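UL37 (Suid herpesvirus 1, PDB 4K70) is an inner tegument protein of the virus that probably helps control the trafficking of viral particles inside the host cell, and this chain is its N-terminal half. Local coordinates at residues S25-F30 with A66-N71; T256-V261 with A310-H315; D386-G391 with H429-R434. All blocks are in the same frame, centred on the assembly; numbering follows the deposited sequence.

Interaction 1: S25-F30 with A66-N71; sequences SRILEF and AVLAEN
The F30 ring meets one branch of L68 obliquely. L68 CD1 lies 3.5 Å from F30 CD2 and nearly as close to F30 CE2, so the methyl sits beside the CD2-CE2 bond of the ring. R79 makes a cation-pi contact with the same ring, and S4 and L8 touch the F30 side chain too. The other branch of L68 serves I27. L68 CD2 sits 3.7 Å from I27 CG1 and slightly farther from I27 CD1. I27 CG2 also reaches back to the base of the leucine, 3.9 Å from L68 CB. One leucine thus splits its two methyls between two residues a helical step of three apart. L68 CG stands anti to the backbone N (chi1 175°), which carries the fork toward helix 20-32; chi2 (67°) then directs one methyl at each partner. F30 and L68 cross at about a right angle. The contact is wholly apolar, and all three side chains are buried. The nearest CA atoms, I27 CA and L68 CA, are 7.2 Å apart. A little farther along helix 63-78, N71 ND2 bonds V67 O at 2.9 Å, close to the plane of its own amide and on a lone pair of the carbonyl. V67 O also takes the backbone N-H of N71, so two donors share it. The contact joins helix 20-32 to helix 63-78 in an all-helical region. Helix 4-12 adds L8 against both F30 and L68, helix 39-60 brings A53 to L68, and helix 438-458 packs on A66 and V67.

Interaction 2: T256-V261 with A310-H315; sequences TPRTAV and AADLDH. With NA (sodium ion), chain J.
R258 and D312 form a long salt bridge at the surface, between the loop that leads into helix 260-271 and an inverse gamma turn centred on D312, just after helix 307-311. R258 NH1 stands 3.9 Å from D312 OD2, too far for a hydrogen bond. At this length the attraction is probably mainly electrostatic. The carboxylate oxygen lies at the edge of the guanidinium, near its plane, but the two flat groups are turned 79° apart. Both ends have stronger partners nearby. R258 NH1 forms a salt bridge with E262 and a hydrogen bond with T290, and D312 OD2 bonds the T290 hydroxyl as well. T290 OG1 thus links the two charged groups. The arginine chain bends at chi3 (-62°), which turns its end toward the aspartate. R287 comes close to R258 with like charge; E262 and D312 probably offset it. The next shell fixes the backbone on each side. T259 is the N-cap of helix 260-271, and its OG1 accepts from E262 N, so the residue that grips R258 is placed by the helix start. On the other side H315 N bonds D312 O at 3.0 Å. D312 and D314 belong to a calcium site seen in crystals of this protein, but no calcium is bound to them in this model. A separate sodium ion is bound by H315 O at 2.5 Å and by Q292 OE1. The H315 ring turns back to D312: its ND1 donates to D312 OD1 at 3.2 Å, meeting that oxygen from above the carboxylate plane, 42° out of it.

Interaction 3: D386-G391 with H429-R434; sequences DDYGPG and HCMAPR. With CA (calcium ion), chain D; NA (sodium ion), chain F.
Y388 is the main residue of the 386-391 loop to meet 429-434, and a metal site lies just before it. D386 comes first: its OD1 bridges two ions, binding calcium at 2.4 Å and sodium at 2.8 Å. D387 OD2 adds a second carboxylate ligand to the calcium at 2.3 Å. R383 O and a water also bind the calcium, and H382 O binds the sodium. Y388 then turns across to the end of helix 422-431. With CG anti to the backbone N (chi1 -170°), its ring reaches M431, whose chain bends at chi2 and chi3. The methyl M431 CE rests 4.0 Å from Y388 CD2. M431 O lies at the ring edge, near its plane, 3.9 Å from Y388 CE2; that carbonyl is hydrogen-bonded by the hydroxyl of Y394. Farther out, the R434 chain passes the tyrosine hydroxyl, and its guanidinium bonds A331 O. At G389 a water joins the backbones, donating a hydrogen bond to G389 O at 2.9 Å and accepting one from R434 N at 2.8 Å. P390 O bonds the Y172 hydroxyl, and G391 is the N-cap of helix 392-402. The chemistry is divided: metal ions bind one end of the loop, a largely apolar contact of the Y388 ring lies at its middle, and a water links the two segments beyond. The shared D386 oxygen is probably strongly polarised by its two cations.

Overall arrangement
The three contacts follow one another along the chain: interaction 1 closes before interaction 2 opens, and interaction 2 before interaction 3. Interactions 1 and 2 lie on opposite sides of the chain's centre, with their own centres about 68 Å apart. Interaction 3 lies between them, about 36 Å from interaction 1 and 35 Å from interaction 2, centre to centre. No two of them touch. Interaction 1 joins helices 20-32 and 63-78, while the other two join loops at helix ends. Helix 438-458, which packs on interaction 1, follows soon after 429-434, so the late chain returns to the early helices of this elongated, all-helical N-terminal half.

Interaction 1: S25-F30 with A66-N71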
# COMPACT_ATOMS: atom_id res chain seq x y z
N SER A 25 -26.29 6.93 30.41
CA SER A 25 -26.62 7.34 29.04
C SER A 25 -25.46 8.05 28.35
O SER A 25 -25.12 7.74 27.21
CB SER A 25 -27.86 8.25 29.03
OG SER A 25 -29.05 7.48 29.07
N ARG A 26 -24.84 8.99 29.05
CA ARG A 26 -23.69 9.71 28.55
C ARG A 26 -22.53 8.79 28.21
O ARG A 26 -21.93 8.90 27.14
CB ARG A 26 -23.23 10.72 29.59
CG ARG A 26 -24.31 11.66 30.02
CD ARG A 26 -24.83 12.44 28.83
NE ARG A 26 -25.82 13.44 29.23
CZ ARG A 26 -27.09 13.40 28.87
NH1 ARG A 26 -27.53 12.43 28.08
NH2 ARG A 26 -27.93 14.35 29.28
N ILE A 27 -22.19 7.89 29.13
CA ILE A 27 -21.10 6.95 28.91
C ILE A 27 -21.44 6.03 27.75
O ILE A 27 -20.60 5.76 26.89
CB ILE A 27 -20.78 6.12 30.19
CG1 ILE A 27 -20.27 7.04 31.30
CG2 ILE A 27 -19.76 5.04 29.89
CD1 ILE A 27 -20.09 6.36 32.64
N LEU A 28 -22.68 5.56 27.71
CA LEU A 28 -23.15 4.69 26.63
C LEU A 28 -23.04 5.40 25.29
O LEU A 28 -22.80 4.77 24.26
CB LEU A 28 -24.58 4.23 26.89
CG LEU A 28 -24.81 3.27 28.05
CD1 LEU A 28 -26.30 3.05 28.29
CD2 LEU A 28 -24.10 1.93 27.83
N GLU A 29 -23.22 6.72 25.30
CA GLU A 29 -23.10 7.50 24.07
C GLU A 29 -21.66 7.55 23.58
O GLU A 29 -21.39 7.45 22.37
CB GLU A 29 -23.64 8.92 24.27
CG GLU A 29 -25.16 8.98 24.37
CD GLU A 29 -25.65 10.18 25.15
OE1 GLU A 29 -24.92 11.20 25.20
OE2 GLU A 29 -26.76 10.11 25.71
N PHE A 30 -20.73 7.69 24.52
CA PHE A 30 -19.32 7.67 24.17
C PHE A 30 -18.96 6.31 23.58
O PHE A 30 -18.25 6.23 22.58
CB PHE A 30 -18.46 7.97 25.39
CG PHE A 30 -16.99 7.84 25.15
CD1 PHE A 30 -16.30 8.79 24.43
CD2 PHE A 30 -16.29 6.75 25.65
CE1 PHE A 30 -14.93 8.67 24.20
CE2 PHE A 30 -14.93 6.62 25.43
CZ PHE A 30 -14.25 7.58 24.71
N ALA A 66 -17.19 1.66 35.22
CA ALA A 66 -16.03 0.83 35.49
C ALA A 66 -15.30 0.56 34.18
O ALA A 66 -14.09 0.75 34.07
CB ALA A 66 -16.46 -0.47 36.13
N VAL A 67 -16.07 0.12 33.19
CA VAL A 67 -15.56 -0.19 31.85
C VAL A 67 -14.92 1.03 31.19
O VAL A 67 -13.80 0.96 30.66
CB VAL A 67 -16.68 -0.72 30.94
CG1 VAL A 67 -16.23 -0.77 29.48
CG2 VAL A 67 -17.14 -2.09 31.41
N LEU A 68 -15.63 2.15 31.24
CA LEU A 68 -15.10 3.40 30.69
C LEU A 68 -13.74 3.71 31.29
O LEU A 68 -12.75 3.83 30.57
CB LEU A 68 -16.08 4.55 30.93
CG LEU A 68 -15.62 5.96 30.51
CD1 LEU A 68 -15.48 6.06 28.99
CD2 LEU A 68 -16.58 7.00 31.04
N ALA A 69 -13.68 3.84 32.62
CA ALA A 69 -12.45 4.25 33.29
C ALA A 69 -11.30 3.30 33.03
O ALA A 69 -10.18 3.73 32.73
CB ALA A 69 -12.69 4.38 34.78
N GLU A 70 -11.57 2.01 33.16
CA GLU A 70 -10.54 0.99 32.98
C GLU A 70 -10.05 0.84 31.52
O GLU A 70 -8.89 0.49 31.28
CB GLU A 70 -11.01 -0.36 33.54
CG GLU A 70 -10.94 -0.44 35.07
CD GLU A 70 -11.26 -1.83 35.62
OE1 GLU A 70 -12.10 -2.54 35.03
OE2 GLU A 70 -10.65 -2.21 36.65
N ASN A 71 -10.93 1.10 30.55
CA ASN A 71 -10.58 0.95 29.13
C ASN A 71 -10.53 2.25 28.31
O ASN A 71 -10.47 2.22 27.07
CB ASN A 71 -11.52 -0.05 28.47
CG ASN A 71 -11.52 -1.38 29.18
OD1 ASN A 71 -10.69 -2.26 28.89
ND2 ASN A 71 -12.44 -1.55 30.12

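Interaction 2: T256-V261 with A310-H315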
# COMPACT_ATOMS: atom_id res chain seq x y z
N THR A 256 14.56 7.55 -39.73
CA THR A 256 14.47 8.51 -38.63
C THR A 256 13.53 7.95 -37.58
O THR A 256 12.53 7.32 -37.92
CB THR A 256 13.89 9.85 -39.11
OG1 THR A 256 14.67 10.34 -40.21
CG2 THR A 256 13.91 10.87 -37.98
N PRO A 257 13.86 8.17 -36.30
CA PRO A 257 12.95 7.87 -35.19
C PRO A 257 11.56 8.44 -35.49
O PRO A 257 11.46 9.63 -35.77
CB PRO A 257 13.59 8.61 -34.01
CG PRO A 257 15.06 8.53 -34.31
CD PRO A 257 15.17 8.65 -35.82
N ARG A 258 10.53 7.60 -35.44
CA ARG A 258 9.18 7.98 -35.85
C ARG A 258 8.29 8.35 -34.65
O ARG A 258 7.62 9.38 -34.66
CB ARG A 258 8.52 6.84 -36.64
CG ARG A 258 9.38 6.26 -37.77
CD ARG A 258 8.95 4.81 -38.13
NE ARG A 258 9.11 3.89 -37.01
CZ ARG A 258 9.04 2.56 -37.10
NH1 ARG A 258 9.20 1.80 -36.02
NH2 ARG A 258 8.81 1.98 -38.28
N THR A 259 8.27 7.50 -33.63
CA THR A 259 7.45 7.74 -32.45
C THR A 259 8.23 8.44 -31.34
O THR A 259 9.46 8.53 -31.39
CB THR A 259 6.84 6.42 -31.91
OG1 THR A 259 7.87 5.61 -31.34
CG2 THR A 259 6.16 5.66 -33.04
N ALA A 260 7.51 8.96 -30.34
CA ALA A 260 8.13 9.61 -29.19
C ALA A 260 9.09 8.67 -28.48
O ALA A 260 10.14 9.09 -27.98
CB ALA A 260 7.07 10.11 -28.21
N VAL A 261 8.72 7.39 -28.44
CA VAL A 261 9.58 6.38 -27.85
C VAL A 261 10.89 6.30 -28.62
O VAL A 261 11.98 6.36 -28.04
CB VAL A 261 8.91 4.97 -27.85
CG1 VAL A 261 9.91 3.91 -27.43
CG2 VAL A 261 7.70 4.95 -26.93
N ALA A 310 8.09 -4.29 -30.00
CA ALA A 310 6.99 -5.09 -29.50
C ALA A 310 5.65 -4.49 -29.92
O ALA A 310 4.69 -5.22 -30.14
CB ALA A 310 7.08 -5.22 -27.98
N ALA A 311 5.62 -3.17 -30.05
CA ALA A 311 4.41 -2.47 -30.48
C ALA A 311 4.21 -2.42 -32.02
O ALA A 311 3.14 -2.09 -32.49
CB ALA A 311 4.38 -1.04 -29.90
N ASP A 312 5.24 -2.77 -32.79
CA ASP A 312 5.14 -2.70 -34.24
C ASP A 312 4.55 -3.99 -34.79
O ASP A 312 5.24 -4.78 -35.44
CB ASP A 312 6.52 -2.45 -34.85
CG ASP A 312 6.43 -1.93 -36.28
OD1 ASP A 312 5.31 -1.85 -36.82
OD2 ASP A 312 7.48 -1.61 -36.86
N LEU A 313 3.26 -4.20 -34.54
CA LEU A 313 2.64 -5.51 -34.69
C LEU A 313 2.51 -5.95 -36.15
O LEU A 313 2.34 -7.14 -36.44
CB LEU A 313 1.28 -5.51 -34.00
CG LEU A 313 1.35 -5.33 -32.48
CD1 LEU A 313 -0.04 -5.21 -31.90
CD2 LEU A 313 2.08 -6.49 -31.85
N ASP A 314 2.57 -4.99 -37.07
CA ASP A 314 2.48 -5.33 -38.48
C ASP A 314 3.74 -6.03 -38.96
O ASP A 314 3.70 -6.78 -39.92
CB ASP A 314 2.21 -4.08 -39.32
CG ASP A 314 0.81 -3.56 -39.15
OD1 ASP A 314 -0.11 -4.40 -39.00
OD2 ASP A 314 0.61 -2.32 -39.15
N HIS A 315 4.85 -5.77 -38.29
CA HIS A 315 6.15 -6.22 -38.78
C HIS A 315 6.72 -7.32 -37.90
O HIS A 315 7.38 -8.24 -38.40
CB HIS A 315 7.15 -5.06 -38.82
CG HIS A 315 6.85 -4.05 -39.89
ND1 HIS A 315 5.94 -3.03 -39.72
CD2 HIS A 315 7.33 -3.93 -41.15
CE1 HIS A 315 5.88 -2.31 -40.83
NE2 HIS A 315 6.71 -2.84 -41.71
NA NA J . 6.95 -10.74 -38.58

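Interaction 3: D386-G391 with H429-R434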
# COMPACT_ATOMS: atom_id res chain seq x y z
N ASP A 386 1.47 0.38 -5.48
CA ASP A 386 1.84 1.42 -4.50
C ASP A 386 0.96 1.40 -3.27
O ASP A 386 1.35 1.87 -2.21
CB ASP A 386 1.88 2.84 -5.13
CG ASP A 386 0.49 3.42 -5.41
OD1 ASP A 386 -0.07 3.15 -6.50
OD2 ASP A 386 -0.04 4.15 -4.54
N ASP A 387 -0.23 0.82 -3.40
CA ASP A 387 -1.19 0.85 -2.31
C ASP A 387 -1.14 -0.43 -1.50
O ASP A 387 -1.74 -0.52 -0.44
CB ASP A 387 -2.59 1.01 -2.87
CG ASP A 387 -2.73 2.28 -3.67
OD1 ASP A 387 -2.72 3.36 -3.05
OD2 ASP A 387 -2.85 2.18 -4.91
N TYR A 388 -0.41 -1.42 -2.00
CA TYR A 388 -0.50 -2.78 -1.48
C TYR A 388 -0.12 -2.89 0.00
O TYR A 388 0.97 -2.48 0.41
CB TYR A 388 0.37 -3.73 -2.28
CG TYR A 388 0.09 -5.17 -1.91
CD1 TYR A 388 0.74 -5.77 -0.83
CD2 TYR A 388 -0.86 -5.90 -2.59
CE1 TYR A 388 0.46 -7.08 -0.47
CE2 TYR A 388 -1.14 -7.20 -2.25
CZ TYR A 388 -0.48 -7.79 -1.18
OH TYR A 388 -0.78 -9.08 -0.86
N GLY A 389 -1.03 -3.46 0.79
CA GLY A 389 -0.75 -3.72 2.19
C GLY A 389 -1.84 -4.50 2.89
O GLY A 389 -2.82 -4.92 2.26
N PRO A 390 -1.68 -4.71 4.20
CA PRO A 390 -2.57 -5.63 4.90
C PRO A 390 -3.74 -4.95 5.61
O PRO A 390 -4.28 -5.54 6.54
CB PRO A 390 -1.64 -6.26 5.94
CG PRO A 390 -0.70 -5.14 6.29
CD PRO A 390 -0.49 -4.36 5.00
N GLY A 391 -4.13 -3.76 5.17
CA GLY A 391 -5.17 -3.02 5.87
C GLY A 391 -6.33 -2.50 5.04
O GLY A 391 -6.51 -2.85 3.87
N HIS A 429 -5.95 -13.09 -8.24
CA HIS A 429 -5.13 -14.23 -7.85
C HIS A 429 -3.83 -13.80 -7.16
O HIS A 429 -3.32 -14.50 -6.29
CB HIS A 429 -4.83 -15.14 -9.05
CG HIS A 429 -4.38 -16.51 -8.66
ND1 HIS A 429 -5.23 -17.43 -8.07
CD2 HIS A 429 -3.17 -17.11 -8.72
CE1 HIS A 429 -4.56 -18.54 -7.81
NE2 HIS A 429 -3.31 -18.38 -8.20
N CYS A 430 -3.31 -12.65 -7.55
CA CYS A 430 -2.01 -12.24 -7.05
C CYS A 430 -2.08 -10.96 -6.22
O CYS A 430 -1.26 -10.77 -5.32
CB CYS A 430 -1.00 -12.10 -8.20
SG CYS A 430 -1.56 -11.01 -9.60
N MET A 431 -3.09 -10.13 -6.47
CA MET A 431 -3.16 -8.81 -5.85
C MET A 431 -4.33 -8.58 -4.88
O MET A 431 -4.42 -7.51 -4.27
CB MET A 431 -3.17 -7.70 -6.92
CG MET A 431 -1.98 -7.72 -7.86
SD MET A 431 -0.41 -7.46 -7.01
CE MET A 431 -0.44 -5.71 -6.58
N ALA A 432 -5.21 -9.58 -4.75
CA ALA A 432 -6.37 -9.43 -3.86
C ALA A 432 -5.90 -9.06 -2.46
O ALA A 432 -4.86 -9.54 -2.01
CB ALA A 432 -7.18 -10.72 -3.81
N PRO A 433 -6.65 -8.17 -1.79
CA PRO A 433 -6.34 -7.78 -0.41
C PRO A 433 -6.40 -9.01 0.51
O PRO A 433 -7.31 -9.82 0.38
CB PRO A 433 -7.48 -6.83 -0.07
CG PRO A 433 -7.84 -6.21 -1.36
CD PRO A 433 -7.75 -7.36 -2.35
N ARG A 434 -5.42 -9.14 1.40
CA ARG A 434 -5.41 -10.23 2.38
C ARG A 434 -5.28 -9.71 3.82
O ARG A 434 -4.39 -10.14 4.57
CB ARG A 434 -4.28 -11.22 2.06
CG ARG A 434 -4.51 -11.99 0.76
CD ARG A 434 -3.21 -12.46 0.08
NE ARG A 434 -3.48 -12.99 -1.26
CZ ARG A 434 -2.55 -13.40 -2.13
NH1 ARG A 434 -1.26 -13.37 -1.82
NH2 ARG A 434 -2.92 -13.84 -3.33
CA CA D . -2.40 3.20 -6.91
NA NA F . 1.60 2.33 -8.60
O HOH W 1 -2.99 -7.73 1.53
O HOH W 2 -4.77 2.86 -7.28